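Local coordinates for glycoside hydrolase (Streptococcus pneumoniae serotype 4, PDB 6ORH), which probably hydrolyses alpha-L-fucosyl linkages as a family 29 glycoside hydrolase, helping the bacterium break down host carbohydrate antigens, at residues A140-N143 and A144-A148; E280-F283 and H284-R288; E314-T317 and Y318-E321. The protein carries 2 engineered substitutions. One frame throughout, in Å; residues are numbered along the deposited sequence.

Interaction 1 of 3, residues A140-N143 and A144-A148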
loop_
_atom_site.group_PDB
_atom_site.type_symbol
_atom_site.label_atom_id
_atom_site.label_comp_id
_atom_site.label_asym_id
_atom_site.label_seq_id
_atom_site.Cartn_x
_atom_site.Cartn_y
_atom_site.Cartn_z
ATOM N N ALA A 140 -27.259 14.842 30.534
ATOM C CA ALA A 140 -27.705 13.674 31.275
ATOM C C ALA A 140 -29.007 13.137 30.680
ATOM O O ALA A 140 -29.201 11.916 30.582
ATOM C CB ALA A 140 -27.793 13.954 32.761
ATOM N N ASP A 141 -29.908 14.041 30.282
ATOM C CA ASP A 141 -31.179 13.628 29.703
ATOM C C ASP A 141 -30.938 12.997 28.329
ATOM O O ASP A 141 -31.596 12.014 27.983
ATOM C CB ASP A 141 -32.208 14.764 29.632
ATOM C CG ASP A 141 -32.924 15.040 30.946
ATOM O OD1 ASP A 141 -32.839 14.215 31.852
ATOM O OD2 ASP A 141 -33.612 16.079 31.032
ATOM N N TYR A 142 -29.985 13.537 27.557
ATOM C CA TYR A 142 -29.752 12.969 26.230
ATOM C C TYR A 142 -29.193 11.555 26.383
ATOM O O TYR A 142 -29.629 10.633 25.663
ATOM C CB TYR A 142 -28.792 13.786 25.344
ATOM C CG TYR A 142 -28.580 13.084 24.025
ATOM C CD1 TYR A 142 -29.590 13.013 23.079
ATOM C CD2 TYR A 142 -27.429 12.330 23.789
ATOM C CE1 TYR A 142 -29.463 12.267 21.908
ATOM C CE2 TYR A 142 -27.272 11.601 22.613
ATOM C CZ TYR A 142 -28.298 11.544 21.684
ATOM O OH TYR A 142 -28.162 10.817 20.522
ATOM N N ASN A 143 -28.242 11.411 27.313
ATOM C CA ASN A 143 -27.679 10.082 27.573
ATOM C C ASN A 143 -28.766 9.087 27.975
ATOM O O ASN A 143 -28.705 7.919 27.569
ATOM C CB ASN A 143 -26.569 10.129 28.616
ATOM C CG ASN A 143 -25.273 10.540 27.960
ATOM O OD1 ASN A 143 -24.675 9.753 27.228
ATOM N ND2 ASN A 143 -24.829 11.761 28.222
ATOM N N ALA A 144 -29.740 9.516 28.802
ATOM C CA ALA A 144 -30.823 8.617 29.192
ATOM C C ALA A 144 -31.710 8.230 28.003
ATOM O O ALA A 144 -32.197 7.102 27.935
ATOM C CB ALA A 144 -31.623 9.215 30.341
ATOM N N TYR A 145 -31.912 9.161 27.063
ATOM C CA TYR A 145 -32.660 8.913 25.837
ATOM C C TYR A 145 -31.935 7.840 25.017
ATOM O O TYR A 145 -32.544 6.842 24.599
ATOM C CB TYR A 145 -32.792 10.227 25.047
ATOM C CG TYR A 145 -33.309 10.106 23.635
ATOM C CD1 TYR A 145 -34.603 9.661 23.390
ATOM C CD2 TYR A 145 -32.513 10.379 22.524
ATOM C CE1 TYR A 145 -35.094 9.554 22.106
ATOM C CE2 TYR A 145 -33.002 10.282 21.225
ATOM C CZ TYR A 145 -34.295 9.831 21.013
ATOM O OH TYR A 145 -34.819 9.693 19.760
ATOM N N TYR A 146 -30.631 8.059 24.816
ATOM C CA TYR A 146 -29.817 7.117 24.039
ATOM C C TYR A 146 -29.877 5.720 24.658
ATOM O O TYR A 146 -30.113 4.720 23.956
ATOM C CB TYR A 146 -28.382 7.647 23.871
ATOM C CG TYR A 146 -27.582 6.886 22.840
ATOM C CD1 TYR A 146 -26.925 5.710 23.197
ATOM C CD2 TYR A 146 -27.459 7.348 21.545
ATOM C CE1 TYR A 146 -26.198 4.991 22.258
ATOM C CE2 TYR A 146 -26.733 6.646 20.589
ATOM C CZ TYR A 146 -26.136 5.445 20.950
ATOM O OH TYR A 146 -25.386 4.738 20.038
ATOM N N LEU A 147 -29.652 5.657 25.976
ATOM C CA LEU A 147 -29.608 4.401 26.719
ATOM C C LEU A 147 -30.971 3.707 26.665
ATOM O O LEU A 147 -31.055 2.492 26.484
ATOM C CB LEU A 147 -29.174 4.673 28.169
ATOM C CG LEU A 147 -29.105 3.428 29.060
ATOM C CD1 LEU A 147 -28.122 2.400 28.502
ATOM C CD2 LEU A 147 -28.719 3.803 30.493
ATOM N N ALA A 148 -32.053 4.472 26.837
ATOM C CA ALA A 148 -33.387 3.888 26.729
ATOM C C ALA A 148 -33.612 3.265 25.351
ATOM O O ALA A 148 -34.293 2.250 25.254
ATOM C CB ALA A 148 -34.457 4.906 27.035
#
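Tyr142 leans along its helix onto Tyr145 and Tyr146, residues one turn further on. Tyr142 CE1 lies 3.6 Å from Tyr145 CD2, close to the plane of the Tyr145 ring and at its edge. The two ring planes are inclined at 52° with centroids 5.9 Å apart, neither a stack nor a T. A first torsion of 178° sets the Tyr142 CG opposite its own backbone N, and the ring then runs along the helix far enough for Tyr142 OH to reach the edge of the Tyr146 ring, 3.7 Å from Tyr146 CD2. The same hydroxyl makes weak hydrogen bonds to Pro126 O and Lys76 NZ.

In the backbone, Tyr146 N donates to Tyr142 O at 2.9 Å and Leu147 N to Asn143 O, also at 2.9 Å, in regular alpha-helical fashion.

Polar side-chain atoms bond beyond the two segments: Asn143 OD1 accepts from Glu184 N, while ND2 donates to Asn182 O and, one turn back in the same helix, to Glu139 O. Tyr146 OH bonds Leu124 O, and its ring stacks on Trp188.

Tyr145 supplies ring surface to the contact, whereas Tyr146 adds a bonded hydroxyl to its ring, and asparagine suits position 143 because its amide can donate and accept at once. The buried Tyr146 OH and Asn143 amide are thus satisfied, and they fasten helix 139-154 of the TIM barrel to strand 119-124, helix 185-196 and the loop before that helix.

Interaction 2 of 3, residues E280-F283 and H284-R288; sequences EIYF and HSVGR. With EDO (1,2-ethanediol), chain L.
Tyr282 and Val286 form the tight side of this helix end. The Val286 CB sits 3.6 Å from Tyr282 CE1 and makes an off-centre CH-pi contact with the ring, while CG1 reaches on toward the hydroxyl; a branched residue suits the place because its methyls spread along the ring. Tyr282 OH itself bonds Tyr323 OH. A 1,2-ethanediol, probably from the crystallisation liquor, donates from O2 to Val286 O at 2.7 Å and is also bonded to Leu19 O. Beside this pair, Ser285 turns its hydroxyl back to the helix: chi1 of 56° folds OG back over its own backbone, from where it donates to Ile281 O over 2.7 Å, from above the carbonyl plane.

This is the C-terminal end of helix 275-284, in the beta-alpha (TIM) barrel expected of a family 29 fucosidase, whose parallel strands include 292-295, the next along the chain. The helical pattern breaks here: Tyr282 O takes Gly287 N, five residues on, at 3.0 Å and in the carbonyl plane, and also Ser285 N from well above that plane. Having no side chain, Gly287 can bring its CA within 3.2 Å of Phe283 O.

The more open side carries the longer polar residues. Glu280 O accepts twice from His284, through its backbone N and through ND1, the latter 2.7 Å away with the oxygen almost in the imidazole plane; histidine serves because a ring nitrogen can reach back one turn. The Glu280 carboxylate runs alongside that ring but bridges to Arg420, and Arg288, whose NH1 bonds Ala219 O, lays its guanidinium face against His284 CD2.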
loop_
_atom_site.group_PDB
_atom_site.type_symbol
_atom_site.label_atom_id
_atom_site.label_comp_id
_atom_site.label_asym_id
_atom_site.label_seq_id
_atom_site.Cartn_x
_atom_site.Cartn_y
_atom_site.Cartn_z
ATOM N N GLU A 280 -9.969 -4.692 -5.417
ATOM C CA GLU A 280 -8.868 -4.010 -4.741
ATOM C C GLU A 280 -9.193 -3.816 -3.262
ATOM O O GLU A 280 -8.349 -4.118 -2.404
ATOM C CB GLU A 280 -8.481 -2.685 -5.404
ATOM C CG GLU A 280 -7.888 -2.915 -6.798
ATOM C CD GLU A 280 -6.730 -3.886 -6.821
ATOM O OE1 GLU A 280 -6.852 -4.941 -7.462
ATOM O OE2 GLU A 280 -5.699 -3.593 -6.162
ATOM N N ILE A 281 -10.422 -3.339 -2.985
ATOM C CA ILE A 281 -10.870 -3.187 -1.604
ATOM C C ILE A 281 -10.742 -4.523 -0.865
ATOM O O ILE A 281 -10.273 -4.569 0.280
ATOM C CB ILE A 281 -12.299 -2.598 -1.587
ATOM C CG1 ILE A 281 -12.255 -1.120 -1.999
ATOM C CG2 ILE A 281 -12.941 -2.795 -0.210
ATOM C CD1 ILE A 281 -13.594 -0.515 -2.399
ATOM N N TYR A 282 -11.209 -5.615 -1.493
ATOM C CA TYR A 282 -11.215 -6.915 -0.848
ATOM C C TYR A 282 -9.795 -7.311 -0.433
ATOM O O TYR A 282 -9.565 -7.714 0.714
ATOM C CB TYR A 282 -11.839 -7.943 -1.799
ATOM C CG TYR A 282 -11.982 -9.312 -1.190
ATOM C CD1 TYR A 282 -12.948 -9.567 -0.224
ATOM C CD2 TYR A 282 -11.143 -10.351 -1.562
ATOM C CE1 TYR A 282 -13.066 -10.822 0.343
ATOM C CE2 TYR A 282 -11.269 -11.622 -1.029
ATOM C CZ TYR A 282 -12.243 -11.855 -0.071
ATOM O OH TYR A 282 -12.397 -13.097 0.453
ATOM N N PHE A 283 -8.828 -7.149 -1.351
ATOM C CA PHE A 283 -7.474 -7.568 -1.010
ATOM C C PHE A 283 -6.850 -6.690 0.076
ATOM O O PHE A 283 -5.909 -7.153 0.745
ATOM C CB PHE A 283 -6.606 -7.630 -2.277
ATOM C CG PHE A 283 -6.761 -8.935 -3.012
ATOM C CD1 PHE A 283 -6.091 -10.078 -2.593
ATOM C CD2 PHE A 283 -7.577 -9.019 -4.144
ATOM C CE1 PHE A 283 -6.255 -11.289 -3.248
ATOM C CE2 PHE A 283 -7.724 -10.231 -4.809
ATOM C CZ PHE A 283 -7.073 -11.370 -4.364
ATOM N N HIS A 284 -7.320 -5.442 0.206
ATOM C CA HIS A 284 -6.743 -4.520 1.190
ATOM C C HIS A 284 -7.528 -4.491 2.501
ATOM O O HIS A 284 -7.159 -3.719 3.403
ATOM C CB HIS A 284 -6.599 -3.113 0.599
ATOM C CG HIS A 284 -5.548 -3.055 -0.465
ATOM N ND1 HIS A 284 -5.842 -3.240 -1.803
ATOM C CD2 HIS A 284 -4.222 -2.823 -0.407
ATOM C CE1 HIS A 284 -4.746 -3.140 -2.526
ATOM N NE2 HIS A 284 -3.735 -2.886 -1.694
ATOM N N SER A 285 -8.548 -5.367 2.638
ATOM C CA SER A 285 -9.353 -5.396 3.848
ATOM C C SER A 285 -9.328 -6.831 4.369
ATOM O O SER A 285 -8.480 -7.219 5.167
ATOM C CB SER A 285 -10.775 -4.814 3.610
ATOM O OG SER A 285 -11.421 -5.509 2.542
ATOM N N VAL A 286 -10.151 -7.692 3.774
ATOM C CA VAL A 286 -10.161 -9.104 4.121
ATOM C C VAL A 286 -8.770 -9.694 3.877
ATOM O O VAL A 286 -8.305 -10.513 4.674
ATOM C CB VAL A 286 -11.262 -9.831 3.309
ATOM C CG1 VAL A 286 -11.123 -11.341 3.457
ATOM C CG2 VAL A 286 -12.648 -9.377 3.811
ATOM N N GLY A 287 -8.133 -9.288 2.772
ATOM C CA GLY A 287 -6.795 -9.774 2.441
ATOM C C GLY A 287 -5.692 -9.211 3.347
ATOM O O GLY A 287 -4.554 -9.649 3.220
ATOM N N ARG A 288 -6.035 -8.325 4.279
ATOM C CA ARG A 288 -5.058 -7.860 5.271
ATOM C C ARG A 288 -5.502 -8.243 6.679
ATOM O O ARG A 288 -4.929 -7.774 7.682
ATOM C CB ARG A 288 -4.774 -6.366 5.116
ATOM C CG ARG A 288 -3.913 -6.098 3.884
ATOM C CD ARG A 288 -3.647 -4.621 3.701
ATOM N NE ARG A 288 -2.683 -4.490 2.616
ATOM C CZ ARG A 288 -2.011 -3.388 2.325
ATOM N NH1 ARG A 288 -2.197 -2.251 2.996
ATOM N NH2 ARG A 288 -1.095 -3.443 1.368
HETATM C C1 EDO L . -10.846 -11.043 8.580
HETATM O O1 EDO L . -12.226 -10.935 8.512
HETATM C C2 EDO L . -10.507 -11.492 7.228
HETATM O O2 EDO L . -9.191 -11.571 7.021
#

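Interaction 3 of 3, residues E314-T317 and Y318-E321; sequences EFAT and YRNE
Phe315, its ring swung opposite the backbone N (chi1 -180°), and Arg319, with CG opposite its carbonyl carbon and the chain folded at chi3 (-53°), are brought together across one turn of helix 306-322. The bend carries the guanidinium back along the helix until NH1 stands 3.3 Å above the middle of the Phe315 ring. Ring and guanidinium planes are almost perpendicular, at 89°, and the group therefore dips one amino end into the pi face instead of lying flat on it. Arg319 CZ is 4.6 Å from the ring centroid, almost straight above it, in a cation-pi contact.

Ala316 meets the guanidinium from another side. Its CA rests against a face of the group, and its CB is 3.7 Å from Arg319 NH2; a residue this small lets the arginine fold close to the backbone. NH2 goes on to bond Thr66 O, which helps fix the rotation of the group. The aliphatic part of the arginine also packs on the helix, CG lying 3.4 Å from Phe315 O.

Beneath these side chains the helix bonds are regular: Arg319 N donates to Phe315 O at 3.1 Å and Asn320 N to Ala316 O at 2.9 Å. The helix packs on helix 275-284 of the TIM barrel, Phe315 against Leu275 and Tyr318 against Val279.

Within the contact the charge of the buried Arg319 meets an aromatic face and no carboxylate, and it is probably stabilised by that face and by Thr66 O.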
loop_
_atom_site.group_PDB
_atom_site.type_symbol
_atom_site.label_atom_id
_atom_site.label_comp_id
_atom_site.label_asym_id
_atom_site.label_seq_id
_atom_site.Cartn_x
_atom_site.Cartn_y
_atom_site.Cartn_z
ATOM N N GLU A 314 -21.627 -10.401 -8.940
ATOM C CA GLU A 314 -20.374 -10.484 -9.695
ATOM C C GLU A 314 -19.215 -10.613 -8.703
ATOM O O GLU A 314 -18.282 -11.371 -8.931
ATOM C CB GLU A 314 -20.143 -9.219 -10.517
ATOM C CG GLU A 314 -21.022 -9.172 -11.761
ATOM C CD GLU A 314 -20.948 -7.891 -12.568
ATOM O OE1 GLU A 314 -20.179 -6.988 -12.190
ATOM O OE2 GLU A 314 -21.682 -7.789 -13.583
ATOM N N PHE A 315 -19.322 -9.905 -7.574
ATOM C CA PHE A 315 -18.255 -9.926 -6.574
ATOM C C PHE A 315 -18.204 -11.301 -5.907
ATOM O O PHE A 315 -17.135 -11.870 -5.670
ATOM C CB PHE A 315 -18.473 -8.742 -5.618
ATOM C CG PHE A 315 -17.499 -8.523 -4.479
ATOM C CD1 PHE A 315 -16.151 -8.818 -4.609
ATOM C CD2 PHE A 315 -17.933 -7.873 -3.329
ATOM C CE1 PHE A 315 -15.266 -8.585 -3.560
ATOM C CE2 PHE A 315 -17.040 -7.593 -2.293
ATOM C CZ PHE A 315 -15.710 -7.958 -2.405
ATOM N N ALA A 316 -19.390 -11.861 -5.599
ATOM C CA ALA A 316 -19.461 -13.180 -5.007
ATOM C C ALA A 316 -18.866 -14.225 -5.952
ATOM O O ALA A 316 -18.154 -15.122 -5.509
ATOM C CB ALA A 316 -20.895 -13.510 -4.608
ATOM N N THR A 317 -19.176 -14.106 -7.251
ATOM C CA THR A 317 -18.654 -15.063 -8.219
ATOM C C THR A 317 -17.124 -15.000 -8.227
ATOM O O THR A 317 -16.459 -16.042 -8.173
ATOM C CB THR A 317 -19.262 -14.791 -9.606
ATOM O OG1 THR A 317 -20.652 -15.118 -9.501
ATOM C CG2 THR A 317 -18.635 -15.634 -10.698
ATOM N N TYR A 318 -16.593 -13.770 -8.250
ATOM C CA TYR A 318 -15.147 -13.543 -8.236
ATOM C C TYR A 318 -14.514 -14.315 -7.073
ATOM O O TYR A 318 -13.520 -15.014 -7.248
ATOM C CB TYR A 318 -14.817 -12.051 -8.156
ATOM C CG TYR A 318 -13.333 -11.792 -8.072
ATOM C CD1 TYR A 318 -12.677 -11.822 -6.856
ATOM C CD2 TYR A 318 -12.594 -11.581 -9.226
ATOM C CE1 TYR A 318 -11.304 -11.644 -6.787
ATOM C CE2 TYR A 318 -11.227 -11.375 -9.172
ATOM C CZ TYR A 318 -10.585 -11.407 -7.948
ATOM O OH TYR A 318 -9.227 -11.246 -7.879
ATOM N N ARG A 319 -15.053 -14.127 -5.856
ATOM C CA ARG A 319 -14.454 -14.752 -4.687
ATOM C C ARG A 319 -14.581 -16.265 -4.775
ATOM O O ARG A 319 -13.664 -17.008 -4.419
ATOM C CB ARG A 319 -15.087 -14.254 -3.381
ATOM C CG ARG A 319 -14.979 -12.757 -3.156
ATOM C CD ARG A 319 -15.422 -12.369 -1.739
ATOM N NE ARG A 319 -16.744 -12.903 -1.443
ATOM C CZ ARG A 319 -17.892 -12.300 -1.710
ATOM N NH1 ARG A 319 -17.919 -11.073 -2.226
ATOM N NH2 ARG A 319 -19.017 -12.953 -1.420
ATOM N N ASN A 320 -15.750 -16.731 -5.243
ATOM C CA ASN A 320 -15.975 -18.164 -5.266
ATOM C C ASN A 320 -14.958 -18.802 -6.219
ATOM O O ASN A 320 -14.421 -19.860 -5.915
ATOM C CB ASN A 320 -17.431 -18.453 -5.640
ATOM C CG ASN A 320 -18.406 -18.024 -4.550
ATOM O OD1 ASN A 320 -18.029 -17.596 -3.450
ATOM N ND2 ASN A 320 -19.690 -18.102 -4.857
ATOM N N GLU A 321 -14.680 -18.120 -7.333
ATOM C CA GLU A 321 -13.717 -18.614 -8.316
ATOM C C GLU A 321 -12.292 -18.553 -7.759
ATOM O O GLU A 321 -11.515 -19.495 -7.944
ATOM C CB GLU A 321 -13.854 -17.877 -9.643
ATOM C CG GLU A 321 -15.183 -18.139 -10.342
ATOM C CD GLU A 321 -15.463 -19.571 -10.778
ATOM O OE1 GLU A 321 -14.510 -20.377 -10.882
ATOM O OE2 GLU A 321 -16.647 -19.878 -11.021
#

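How the interactions relate
Following the chain, the three contacts come in series; none nests within or crosses another, and each spans little more than a helical turn, closing no long loop. Interaction 1 lies on helix 139-154, after barrel strand 119-124, its nearest atoms about 24 Å from interaction 2 and about 27 Å from interaction 3. Interaction 2 ends helix 275-284 and turns toward strand 292-295. Interaction 3, on helix 306-322, packs against it: Tyr282 CE1 meets Arg319 CD at 3.5 Å, and Phe283 CE2 meets Tyr318 OH at 3.6 Å. These two thus join adjacent barrel helices where residues of the C-terminal beta domain, such as Arg420, also approach.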